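Local atomic coordinates of YokD protein (Bacillus subtilis, PDB entry 2NYG), a protein that binds coenzyme A, belongs to the antibiotic N-acetyltransferase family and may contribute to antibiotic resistance, probably by acetylating an amino group of its substrate. Residues 31-36 with 247-252; 40-45 with 172-177; 51-56 with 113-118. All coordinates share one frame; numbering follows the deposited sequence.

How the interactions relate
Interactions 1 and 3 are buried and wholly apolar across their segments; interaction 2 is partly buried and mixes one apolar pair with a serine set against a glycine backbone. Interaction 1 joins strands of the central sheet, interaction 2 leans a coenzyme-binding loop on the end of strand 170-174, and interaction 3 crosses two helices. Strand 170-174 and the loop after it link the first two: Leu-172 N probably bonds to Leu-34 O, and Arg-248 makes a salt bridge with Asp-177. Val-52 of interaction 3 packs on Ile-42 and Leu-174 of interaction 2. Backbone atoms of 40-45 hold the adenine of the bound coenzyme, and Gln-114 N holds the phosphate next to the ribose.

Interaction 1 (31-36 with 247-252); sequences MTVLVH and CRLFSL
Leu-249 pushes its forked end towards strand 32-37, and each prong finds a different neighbour. Branch CD1 meets Val-33 CG2 at 4.1 Å, while CD2 turns to the thioether of Met-31, where it lies 4.3 Å from SD. The fork thus settles against two knobs two residues apart, Met-31 just before the strand and Val-33 on it. Its own CG is swung anti to the backbone N (chi1 172°), which carries both methyls across to them; the side chains of Val-33 and Leu-249 meet at about a right angle. Met-31 stretches out so that its sulfur, and not its inner methylenes, makes the approach. Tyr-170 touches both Met-31 and Leu-249.

That tyrosine belongs to strand 170-174, which runs between the two segments in the central mixed sheet, parallel to 32-37 and antiparallel to 245-251. Backbone bonds from Thr-32 and Leu-34 to Tyr-170, and from Arg-248 to Leu-173, knit the three strands together, leaving strands 32-37 and 245-251, which are not neighbours, to meet through side chains alone. The touching parts are 78° apart in end-to-end direction, consistent with the chain turning out of the sheet at Ser-251, the N-cap of helix 252-268, whose OG bonds to Glu-254 N.

A second, separate contact lies on the other side of strand 32-37. Here Leu-34 sends CD2 to Leu-252 CD1, again at 4.1 Å, one methyl against one methyl, with the two chains slanting past each other. The CA atoms of Leu-34 and Leu-252 are 8.2 Å apart, the nearest such pair between the segments. Leu-164 of helix 160-166 touches both leucines.

Interaction 2 (40-45 with 172-177); sequences SSIGWV and LLLGAD. With COA (coenzyme A), chain G.
Ser-41 sets its hydroxyl over the backbone of Gly-175, with OG 3.3 Å from Gly-175 CA. Because Gly-175 carries no side chain, it leaves room for this approach, and its positive phi turns the chain there at the end of strand 170-174. Beside this pair, Ile-42 reaches out with its terminal methyl and meets Leu-174 at an oblique angle, CD1 to CD1 at 4.2 Å. The Ser-41 hydroxyl is not held by the facing segment: with chi1 at 59°, OG is tucked back over its own chain and hydrogen-bonds to Ser-38 O.

The same loop also binds coenzyme A. Val-45 N donates to N1A of the adenine over 2.9 Å (144° at the hydrogen), and N6A returns a bond of 2.8 Å to Val-45 O (141°). Two backbone bonds, to N1A and from N6A, thus hold the base and fix its rotation. Trp-44 lies obliquely by the amino group N6A. Further along the ligand, Ser-40 OG stands 2.8 Å from O5A and 2.9 Å from O4A, both oxygens of one phosphate, while Ala-176 of the facing segment borders the pantetheine carbonyl O9P.

Farther out, a backbone bond joins Ile-42 to Ser-244, and Trp-44 packs on Ile-94 of the second subunit. The loop 40-45 bridges strand 32-37 and helix 48-60; strand 245-251 flanks it through Ala-245, and Val-52 of helix 48-60 lies against both Ile-42 and Leu-174.

Interaction 3 (51-56 with 113-118); sequences AVIQAL and GQIVEL. With COA (coenzyme A), chain G.
Ile-115 faces helix 48-60 from the first turn of helix 114-119, opposite Val-52 and Ile-53. From its CB the side chain divides. The short branch, CG2, lies 4.2 Å from Ile-53 CG1, so the two isoleucines touch by their inner carbons. The long branch leaves through CG1, placed beside the backbone N and anti to the carbonyl carbon (chi1 -74°), and extends towards Val-52. CG1 itself serves as the spacer; the tip, CD1, makes the contact, 3.9 Å from Val-52 CG1 and 4.1 Å from Val-52 CB, with the two side chains meeting at about a right angle.

Ile-53 completes the joint by sending its own tip the other way: CD1 lies 3.9 Å from Leu-118 CD2, one turn further along the partner helix. Ile-53 is thereby lodged between Ile-115 and Leu-118. The axes of the segments 51-56 and 114-118 cross at -75° and approach to 10.4 Å, steep enough that only about a turn of each takes part. Leu-39 and Met-68 also touch Ile-115, while Leu-118 packs on Arg-120 of the second subunit.

Gly-113 is the N-cap of helix 114-119, and Gln-114 N donates a hydrogen bond to O2A of coenzyme A. A phosphate at the amino end of a helix, probably favoured by the helix dipole, is a familiar anion-binding arrangement; here it forms part of the coenzyme A site.

Interaction 1 (31-36 with 247-252)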
loop_
_atom_site.group_PDB
_atom_site.type_symbol
_atom_site.label_atom_id
_atom_site.label_comp_id
_atom_site.label_asym_id
_atom_site.label_seq_id
_atom_site.Cartn_x
_atom_site.Cartn_y
_atom_site.Cartn_z
ATOM N N MET A 31 -7.831 -11.889 -21.818
ATOM C CA MET A 31 -6.729 -12.740 -21.404
ATOM C C MET A 31 -6.647 -12.783 -19.872
ATOM O O MET A 31 -6.859 -11.780 -19.210
ATOM C CB MET A 31 -5.442 -12.151 -21.974
ATOM C CG MET A 31 -4.340 -13.117 -22.247
ATOM S SD MET A 31 -3.018 -12.253 -23.111
ATOM C CE MET A 31 -2.929 -13.180 -24.676
ATOM N N THR A 32 -6.374 -13.945 -19.301
ATOM C CA THR A 32 -6.221 -14.027 -17.852
ATOM C C THR A 32 -4.724 -14.057 -17.661
ATOM O O THR A 32 -4.053 -14.911 -18.240
ATOM C CB THR A 32 -6.811 -15.298 -17.267
ATOM O OG1 THR A 32 -8.225 -15.284 -17.466
ATOM C CG2 THR A 32 -6.529 -15.366 -15.777
ATOM N N VAL A 33 -4.191 -13.135 -16.870
ATOM C CA VAL A 33 -2.749 -13.085 -16.706
ATOM C C VAL A 33 -2.225 -12.861 -15.290
ATOM O O VAL A 33 -2.688 -11.982 -14.561
ATOM C CB VAL A 33 -2.154 -12.000 -17.661
ATOM C CG1 VAL A 33 -2.745 -10.647 -17.345
ATOM C CG2 VAL A 33 -0.648 -11.973 -17.563
ATOM N N LEU A 34 -1.251 -13.678 -14.913
ATOM C CA LEU A 34 -0.599 -13.557 -13.619
ATOM C C LEU A 34 0.575 -12.590 -13.843
ATOM O O LEU A 34 1.428 -12.827 -14.708
ATOM C CB LEU A 34 -0.076 -14.916 -13.154
ATOM C CG LEU A 34 0.529 -15.000 -11.750
ATOM C CD1 LEU A 34 -0.523 -14.639 -10.707
ATOM C CD2 LEU A 34 1.057 -16.405 -11.524
ATOM N N VAL A 35 0.610 -11.514 -13.055
ATOM C CA VAL A 35 1.636 -10.478 -13.178
ATOM C C VAL A 35 2.648 -10.375 -12.036
ATOM O O VAL A 35 2.300 -10.442 -10.858
ATOM C CB VAL A 35 0.987 -9.070 -13.331
ATOM C CG1 VAL A 35 2.031 -8.043 -13.734
ATOM C CG2 VAL A 35 -0.115 -9.112 -14.360
ATOM N N HIS A 36 3.903 -10.175 -12.417
ATOM C CA HIS A 36 5.012 -10.007 -11.497
ATOM C C HIS A 36 5.683 -8.737 -12.003
ATOM O O HIS A 36 6.281 -8.710 -13.076
ATOM C CB HIS A 36 5.923 -11.204 -11.604
ATOM C CG HIS A 36 5.220 -12.502 -11.374
ATOM N ND1 HIS A 36 4.803 -12.908 -10.125
ATOM C CD2 HIS A 36 4.839 -13.475 -12.233
ATOM C CE1 HIS A 36 4.196 -14.073 -10.226
ATOM N NE2 HIS A 36 4.205 -14.439 -11.494
ATOM N N CYS A 247 10.183 -7.041 -20.733
ATOM C CA CYS A 247 9.127 -7.965 -20.354
ATOM C C CYS A 247 8.968 -9.207 -21.211
ATOM O O CYS A 247 9.408 -9.269 -22.362
ATOM C CB CYS A 247 7.777 -7.238 -20.358
ATOM S SG CYS A 247 7.748 -5.610 -19.599
ATOM N N ARG A 248 8.336 -10.213 -20.627
ATOM C CA ARG A 248 8.030 -11.390 -21.387
ATOM C C ARG A 248 6.698 -11.919 -20.940
ATOM O O ARG A 248 6.352 -11.860 -19.769
ATOM C CB ARG A 248 9.126 -12.448 -21.307
ATOM C CG ARG A 248 9.644 -12.810 -19.974
ATOM C CD ARG A 248 10.862 -13.680 -20.216
ATOM N NE ARG A 248 11.870 -13.532 -19.171
ATOM C CZ ARG A 248 13.160 -13.306 -19.400
ATOM N NH1 ARG A 248 13.611 -13.202 -20.644
ATOM N NH2 ARG A 248 13.993 -13.176 -18.382
ATOM N N LEU A 249 5.927 -12.378 -21.915
ATOM C CA LEU A 249 4.605 -12.918 -21.673
ATOM C C LEU A 249 4.616 -14.335 -22.212
ATOM O O LEU A 249 5.025 -14.551 -23.352
ATOM C CB LEU A 249 3.553 -12.083 -22.420
ATOM C CG LEU A 249 2.140 -12.670 -22.390
ATOM C CD1 LEU A 249 1.534 -12.484 -21.009
ATOM C CD2 LEU A 249 1.277 -12.012 -23.431
ATOM N N PHE A 250 4.183 -15.293 -21.397
ATOM C CA PHE A 250 4.136 -16.690 -21.820
ATOM C C PHE A 250 3.007 -17.478 -21.174
ATOM O O PHE A 250 2.351 -17.010 -20.248
ATOM C CB PHE A 250 5.475 -17.375 -21.540
ATOM C CG PHE A 250 5.893 -17.326 -20.102
ATOM C CD1 PHE A 250 5.377 -18.231 -19.178
ATOM C CD2 PHE A 250 6.828 -16.384 -19.672
ATOM C CE1 PHE A 250 5.790 -18.202 -17.848
ATOM C CE2 PHE A 250 7.247 -16.349 -18.347
ATOM C CZ PHE A 250 6.728 -17.260 -17.433
ATOM N N SER A 251 2.792 -18.683 -21.686
ATOM C CA SER A 251 1.751 -19.580 -21.197
ATOM C C SER A 251 2.082 -20.105 -19.796
ATOM O O SER A 251 3.195 -20.550 -19.547
ATOM C CB SER A 251 1.609 -20.743 -22.168
ATOM O OG SER A 251 0.659 -21.668 -21.689
ATOM N N LEU A 252 1.121 -20.044 -18.882
ATOM C CA LEU A 252 1.374 -20.501 -17.532
ATOM C C LEU A 252 1.362 -22.018 -17.509
ATOM O O LEU A 252 2.268 -22.650 -16.959
ATOM C CB LEU A 252 0.337 -19.926 -16.568
ATOM C CG LEU A 252 0.441 -20.258 -15.073
ATOM C CD1 LEU A 252 -0.237 -19.204 -14.249
ATOM C CD2 LEU A 252 -0.184 -21.611 -14.801
#

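Interaction 2 (40-45 with 172-177)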
loop_
_atom_site.group_PDB
_atom_site.type_symbol
_atom_site.label_atom_id
_atom_site.label_comp_id
_atom_site.label_asym_id
_atom_site.label_seq_id
_atom_site.Cartn_x
_atom_site.Cartn_y
_atom_site.Cartn_z
ATOM N N SER A 40 9.599 0.494 -10.671
ATOM C CA SER A 40 10.744 1.307 -11.079
ATOM C C SER A 40 11.399 0.945 -12.417
ATOM O O SER A 40 11.882 1.816 -13.132
ATOM C CB SER A 40 11.809 1.311 -9.975
ATOM O OG SER A 40 12.236 0.002 -9.648
ATOM N N SER A 41 11.400 -0.332 -12.759
ATOM C CA SER A 41 12.006 -0.789 -13.990
ATOM C C SER A 41 11.341 -0.212 -15.223
ATOM O O SER A 41 11.817 -0.389 -16.348
ATOM C CB SER A 41 11.912 -2.298 -14.067
ATOM O OG SER A 41 10.554 -2.679 -14.014
ATOM N N ILE A 42 10.228 0.474 -15.015
ATOM C CA ILE A 42 9.490 1.032 -16.134
ATOM C C ILE A 42 9.950 2.425 -16.534
ATOM O O ILE A 42 9.804 2.826 -17.695
ATOM C CB ILE A 42 7.982 1.088 -15.824
ATOM C CG1 ILE A 42 7.455 -0.318 -15.550
ATOM C CG2 ILE A 42 7.234 1.700 -16.996
ATOM C CD1 ILE A 42 6.026 -0.334 -15.079
ATOM N N GLY A 43 10.531 3.140 -15.575
ATOM C CA GLY A 43 10.947 4.504 -15.825
ATOM C C GLY A 43 9.843 5.306 -15.164
ATOM O O GLY A 43 8.795 4.745 -14.844
ATOM N N TRP A 44 10.050 6.598 -14.953
ATOM C CA TRP A 44 9.028 7.400 -14.300
ATOM C C TRP A 44 7.679 7.291 -14.984
ATOM O O TRP A 44 7.578 7.517 -16.189
ATOM C CB TRP A 44 9.418 8.881 -14.268
ATOM C CG TRP A 44 8.466 9.676 -13.417
ATOM C CD1 TRP A 44 8.313 9.571 -12.075
ATOM C CD2 TRP A 44 7.472 10.613 -13.859
ATOM N NE1 TRP A 44 7.289 10.370 -11.644
ATOM C CE2 TRP A 44 6.752 11.021 -12.719
ATOM C CE3 TRP A 44 7.115 11.138 -15.107
ATOM C CZ2 TRP A 44 5.691 11.932 -12.782
ATOM C CZ3 TRP A 44 6.057 12.046 -15.173
ATOM C CH2 TRP A 44 5.359 12.431 -14.014
ATOM N N VAL A 45 6.640 6.937 -14.233
ATOM C CA VAL A 45 5.314 6.885 -14.840
ATOM C C VAL A 45 4.390 7.914 -14.160
ATOM O O VAL A 45 4.297 7.974 -12.942
ATOM C CB VAL A 45 4.681 5.447 -14.796
ATOM C CG1 VAL A 45 5.732 4.404 -14.548
ATOM C CG2 VAL A 45 3.606 5.373 -13.774
ATOM N N LEU A 172 3.028 -12.675 -16.876
ATOM C CA LEU A 172 3.589 -11.449 -17.415
ATOM C C LEU A 172 4.668 -10.969 -16.468
ATOM O O LEU A 172 4.391 -10.613 -15.330
ATOM C CB LEU A 172 2.524 -10.358 -17.556
ATOM C CG LEU A 172 3.089 -8.957 -17.830
ATOM C CD1 LEU A 172 3.882 -8.975 -19.114
ATOM C CD2 LEU A 172 1.980 -7.935 -17.912
ATOM N N LEU A 173 5.907 -10.991 -16.927
ATOM C CA LEU A 173 6.992 -10.516 -16.107
ATOM C C LEU A 173 7.215 -9.107 -16.622
ATOM O O LEU A 173 7.740 -8.898 -17.713
ATOM C CB LEU A 173 8.240 -11.385 -16.291
ATOM C CG LEU A 173 8.075 -12.859 -15.912
ATOM C CD1 LEU A 173 9.357 -13.610 -16.182
ATOM C CD2 LEU A 173 7.699 -12.977 -14.465
ATOM N N LEU A 174 6.763 -8.141 -15.833
ATOM C CA LEU A 174 6.879 -6.729 -16.178
ATOM C C LEU A 174 8.052 -6.161 -15.396
ATOM O O LEU A 174 7.920 -5.696 -14.268
ATOM C CB LEU A 174 5.562 -6.030 -15.834
ATOM C CG LEU A 174 5.316 -4.536 -15.948
ATOM C CD1 LEU A 174 5.972 -3.938 -17.154
ATOM C CD2 LEU A 174 3.815 -4.351 -15.999
ATOM N N GLY A 175 9.218 -6.223 -16.005
ATOM C CA GLY A 175 10.380 -5.733 -15.316
ATOM C C GLY A 175 10.953 -6.783 -14.382
ATOM O O GLY A 175 11.960 -6.527 -13.754
ATOM N N ALA A 176 10.328 -7.953 -14.280
ATOM C CA ALA A 176 10.849 -9.011 -13.409
ATOM C C ALA A 176 11.424 -10.162 -14.210
ATOM O O ALA A 176 11.160 -10.297 -15.397
ATOM C CB ALA A 176 9.763 -9.540 -12.508
ATOM N N ASP A 177 12.208 -11.001 -13.547
ATOM C CA ASP A 177 12.802 -12.156 -14.208
ATOM C C ASP A 177 12.096 -13.423 -13.735
ATOM O O ASP A 177 11.141 -13.366 -12.961
ATOM C CB ASP A 177 14.304 -12.254 -13.908
ATOM C CG ASP A 177 15.104 -12.805 -15.090
ATOM O OD1 ASP A 177 14.629 -13.751 -15.767
ATOM O OD2 ASP A 177 16.216 -12.290 -15.337
HETATM N N1A COA G . 7.689 5.455 -12.011
HETATM C C2A COA G . 8.735 4.539 -11.842
HETATM N N3A COA G . 9.154 4.231 -10.564
HETATM C C4A COA G . 8.557 4.815 -9.467
HETATM C C5A COA G . 7.498 5.735 -9.590
HETATM C C6A COA G . 7.065 6.063 -10.886
HETATM N N6A COA G . 6.076 6.926 -11.069
HETATM N N7A COA G . 7.121 6.130 -8.338
HETATM C C8A COA G . 7.917 5.475 -7.442
HETATM N N9A COA G . 8.814 4.655 -8.158
HETATM C C1B COA G . 9.886 3.757 -7.667
HETATM C C2B COA G . 10.391 3.969 -6.211
HETATM O O2B COA G . 11.191 5.156 -6.023
HETATM C C3B COA G . 11.169 2.691 -5.955
HETATM O O3B COA G . 12.501 2.982 -6.481
HETATM P P3B COA G . 13.905 2.736 -5.682
HETATM O O7A COA G . 13.630 2.099 -4.297
HETATM O O8A COA G . 14.574 4.062 -5.408
HETATM O O9A COA G . 14.794 1.873 -6.540
HETATM C C4B COA G . 10.412 1.608 -6.771
HETATM O O4B COA G . 9.655 2.339 -7.761
HETATM C C5B COA G . 9.425 0.730 -5.929
HETATM O O5B COA G . 8.820 -0.213 -6.864
HETATM P P1A COA G . 8.735 -1.753 -6.493
HETATM O O1A COA G . 8.112 -2.537 -7.603
HETATM O O2A COA G . 7.958 -1.940 -5.183
HETATM O O3A COA G . 10.223 -2.102 -6.238
HETATM P P2A COA G . 11.351 -2.352 -7.352
HETATM O O4A COA G . 12.436 -1.358 -7.136
HETATM O O5A COA G . 10.834 -2.247 -8.784
HETATM O O6A COA G . 11.726 -3.888 -6.962
HETATM C CBP COA G . 10.663 -6.189 -7.031
HETATM C CCP COA G . 11.317 -4.990 -7.781
HETATM C CDP COA G . 11.120 -6.226 -5.552
HETATM C CEP COA G . 9.134 -6.012 -7.168
HETATM C CAP COA G . 11.234 -7.516 -7.638
HETATM O OAP COA G . 12.213 -7.145 -8.636
HETATM C C9P COA G . 10.190 -8.448 -8.301
HETATM O O9P COA G . 10.391 -8.698 -9.625
HETATM N N8P COA G . 9.108 -9.004 -7.697
HETATM C C7P COA G . 8.069 -9.727 -8.464
HETATM C C6P COA G . 6.601 -9.436 -8.121
#

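Interaction 3 (51-56 with 113-118)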
loop_
_atom_site.group_PDB
_atom_site.type_symbol
_atom_site.label_atom_id
_atom_site.label_comp_id
_atom_site.label_asym_id
_atom_site.label_seq_id
_atom_site.Cartn_x
_atom_site.Cartn_y
_atom_site.Cartn_z
ATOM N N ALA A 51 -1.520 4.180 -12.512
ATOM C CA ALA A 51 -1.503 4.286 -13.956
ATOM C C ALA A 51 -1.146 2.943 -14.594
ATOM O O ALA A 51 -1.595 2.629 -15.699
ATOM C CB ALA A 51 -0.510 5.350 -14.387
ATOM N N VAL A 52 -0.337 2.146 -13.904
ATOM C CA VAL A 52 0.054 0.864 -14.454
ATOM C C VAL A 52 -1.097 -0.100 -14.286
ATOM O O VAL A 52 -1.363 -0.902 -15.169
ATOM C CB VAL A 52 1.345 0.300 -13.766
ATOM C CG1 VAL A 52 1.758 -1.043 -14.392
ATOM C CG2 VAL A 52 2.481 1.297 -13.928
ATOM N N ILE A 53 -1.793 -0.007 -13.161
ATOM C CA ILE A 53 -2.919 -0.886 -12.898
ATOM C C ILE A 53 -4.055 -0.660 -13.892
ATOM O O ILE A 53 -4.687 -1.596 -14.351
ATOM C CB ILE A 53 -3.480 -0.659 -11.493
ATOM C CG1 ILE A 53 -2.422 -0.998 -10.450
ATOM C CG2 ILE A 53 -4.744 -1.484 -11.301
ATOM C CD1 ILE A 53 -2.827 -0.621 -9.058
ATOM N N GLN A 54 -4.310 0.596 -14.222
ATOM C CA GLN A 54 -5.382 0.931 -15.137
ATOM C C GLN A 54 -5.030 0.539 -16.560
ATOM O O GLN A 54 -5.899 0.192 -17.353
ATOM C CB GLN A 54 -5.670 2.416 -15.027
ATOM C CG GLN A 54 -5.910 2.800 -13.594
ATOM C CD GLN A 54 -6.240 4.254 -13.418
ATOM O OE1 GLN A 54 -5.596 5.126 -13.998
ATOM N NE2 GLN A 54 -7.238 4.528 -12.597
ATOM N N ALA A 55 -3.744 0.588 -16.873
ATOM C CA ALA A 55 -3.281 0.217 -18.196
ATOM C C ALA A 55 -3.487 -1.287 -18.343
ATOM O O ALA A 55 -3.808 -1.784 -19.418
ATOM C CB ALA A 55 -1.807 0.581 -18.356
ATOM N N LEU A 56 -3.311 -2.012 -17.251
ATOM C CA LEU A 56 -3.498 -3.446 -17.282
ATOM C C LEU A 56 -4.964 -3.753 -17.472
ATOM O O LEU A 56 -5.331 -4.645 -18.238
ATOM C CB LEU A 56 -2.982 -4.079 -15.984
ATOM C CG LEU A 56 -1.504 -4.468 -16.046
ATOM C CD1 LEU A 56 -0.894 -4.524 -14.661
ATOM C CD2 LEU A 56 -1.392 -5.801 -16.762
ATOM N N GLY A 113 6.362 -5.969 -4.490
ATOM C CA GLY A 113 6.260 -4.758 -5.280
ATOM C C GLY A 113 5.190 -3.778 -4.847
ATOM O O GLY A 113 4.218 -4.153 -4.203
ATOM N N GLN A 114 5.380 -2.514 -5.208
ATOM C CA GLN A 114 4.440 -1.466 -4.872
ATOM C C GLN A 114 3.113 -1.647 -5.591
ATOM O O GLN A 114 2.048 -1.475 -4.996
ATOM C CB GLN A 114 5.045 -0.104 -5.210
ATOM C CG GLN A 114 6.113 0.314 -4.211
ATOM C CD GLN A 114 6.616 1.724 -4.411
ATOM O OE1 GLN A 114 6.036 2.511 -5.169
ATOM N NE2 GLN A 114 7.704 2.054 -3.710
ATOM N N ILE A 115 3.175 -1.991 -6.874
ATOM C CA ILE A 115 1.971 -2.196 -7.663
ATOM C C ILE A 115 1.027 -3.212 -7.025
ATOM O O ILE A 115 -0.179 -2.986 -6.949
ATOM C CB ILE A 115 2.328 -2.638 -9.076
ATOM C CG1 ILE A 115 2.868 -1.443 -9.852
ATOM C CG2 ILE A 115 1.116 -3.210 -9.773
ATOM C CD1 ILE A 115 3.659 -1.807 -11.099
ATOM N N VAL A 116 1.571 -4.329 -6.561
ATOM C CA VAL A 116 0.746 -5.348 -5.926
ATOM C C VAL A 116 0.158 -4.837 -4.624
ATOM O O VAL A 116 -0.977 -5.150 -4.285
ATOM C CB VAL A 116 1.554 -6.625 -5.619
ATOM C CG1 VAL A 116 0.763 -7.542 -4.697
ATOM C CG2 VAL A 116 1.877 -7.351 -6.912
ATOM N N GLU A 117 0.931 -4.044 -3.891
ATOM C CA GLU A 117 0.458 -3.530 -2.614
ATOM C C GLU A 117 -0.732 -2.598 -2.805
ATOM O O GLU A 117 -1.664 -2.584 -2.003
ATOM C CB GLU A 117 1.595 -2.819 -1.865
ATOM C CG GLU A 117 1.173 -2.242 -0.515
ATOM C CD GLU A 117 0.706 -3.295 0.481
ATOM O OE1 GLU A 117 0.317 -4.406 0.072
ATOM O OE2 GLU A 117 0.710 -2.999 1.689
ATOM N N LEU A 118 -0.696 -1.820 -3.875
ATOM C CA LEU A 118 -1.782 -0.914 -4.171
ATOM C C LEU A 118 -2.923 -1.674 -4.848
ATOM O O LEU A 118 -4.095 -1.401 -4.608
ATOM C CB LEU A 118 -1.305 0.192 -5.096
ATOM C CG LEU A 118 -2.449 1.139 -5.422
ATOM C CD1 LEU A 118 -2.904 1.846 -4.147
ATOM C CD2 LEU A 118 -2.006 2.123 -6.462
HETATM N N1A COA G . 7.689 5.455 -12.011
HETATM C C2A COA G . 8.735 4.539 -11.842
HETATM N N3A COA G . 9.154 4.231 -10.564
HETATM C C4A COA G . 8.557 4.815 -9.467
HETATM C C5A COA G . 7.498 5.735 -9.590
HETATM C C6A COA G . 7.065 6.063 -10.886
HETATM N N6A COA G . 6.076 6.926 -11.069
HETATM N N7A COA G . 7.121 6.130 -8.338
HETATM C C8A COA G . 7.917 5.475 -7.442
HETATM N N9A COA G . 8.814 4.655 -8.158
HETATM C C1B COA G . 9.886 3.757 -7.667
HETATM C C2B COA G . 10.391 3.969 -6.211
HETATM O O2B COA G . 11.191 5.156 -6.023
HETATM C C3B COA G . 11.169 2.691 -5.955
HETATM O O3B COA G . 12.501 2.982 -6.481
HETATM P P3B COA G . 13.905 2.736 -5.682
HETATM O O7A COA G . 13.630 2.099 -4.297
HETATM O O8A COA G . 14.574 4.062 -5.408
HETATM O O9A COA G . 14.794 1.873 -6.540
HETATM C C4B COA G . 10.412 1.608 -6.771
HETATM O O4B COA G . 9.655 2.339 -7.761
HETATM C C5B COA G . 9.425 0.730 -5.929
HETATM O O5B COA G . 8.820 -0.213 -6.864
HETATM P P1A COA G . 8.735 -1.753 -6.493
HETATM O O1A COA G . 8.112 -2.537 -7.603
HETATM O O2A COA G . 7.958 -1.940 -5.183
HETATM O O3A COA G . 10.223 -2.102 -6.238
HETATM P P2A COA G . 11.351 -2.352 -7.352
HETATM O O4A COA G . 12.436 -1.358 -7.136
HETATM O O5A COA G . 10.834 -2.247 -8.784
HETATM O O6A COA G . 11.726 -3.888 -6.962
HETATM C CBP COA G . 10.663 -6.189 -7.031
HETATM C CCP COA G . 11.317 -4.990 -7.781
HETATM C CDP COA G . 11.120 -6.226 -5.552
HETATM C CEP COA G . 9.134 -6.012 -7.168
HETATM C CAP COA G . 11.234 -7.516 -7.638
HETATM O OAP COA G . 12.213 -7.145 -8.636
HETATM C C9P COA G . 10.190 -8.448 -8.301
HETATM O O9P COA G . 10.391 -8.698 -9.625
HETATM N N8P COA G . 9.108 -9.004 -7.697
HETATM C C7P COA G . 8.069 -9.727 -8.464
HETATM C C6P COA G . 6.601 -9.436 -8.121
#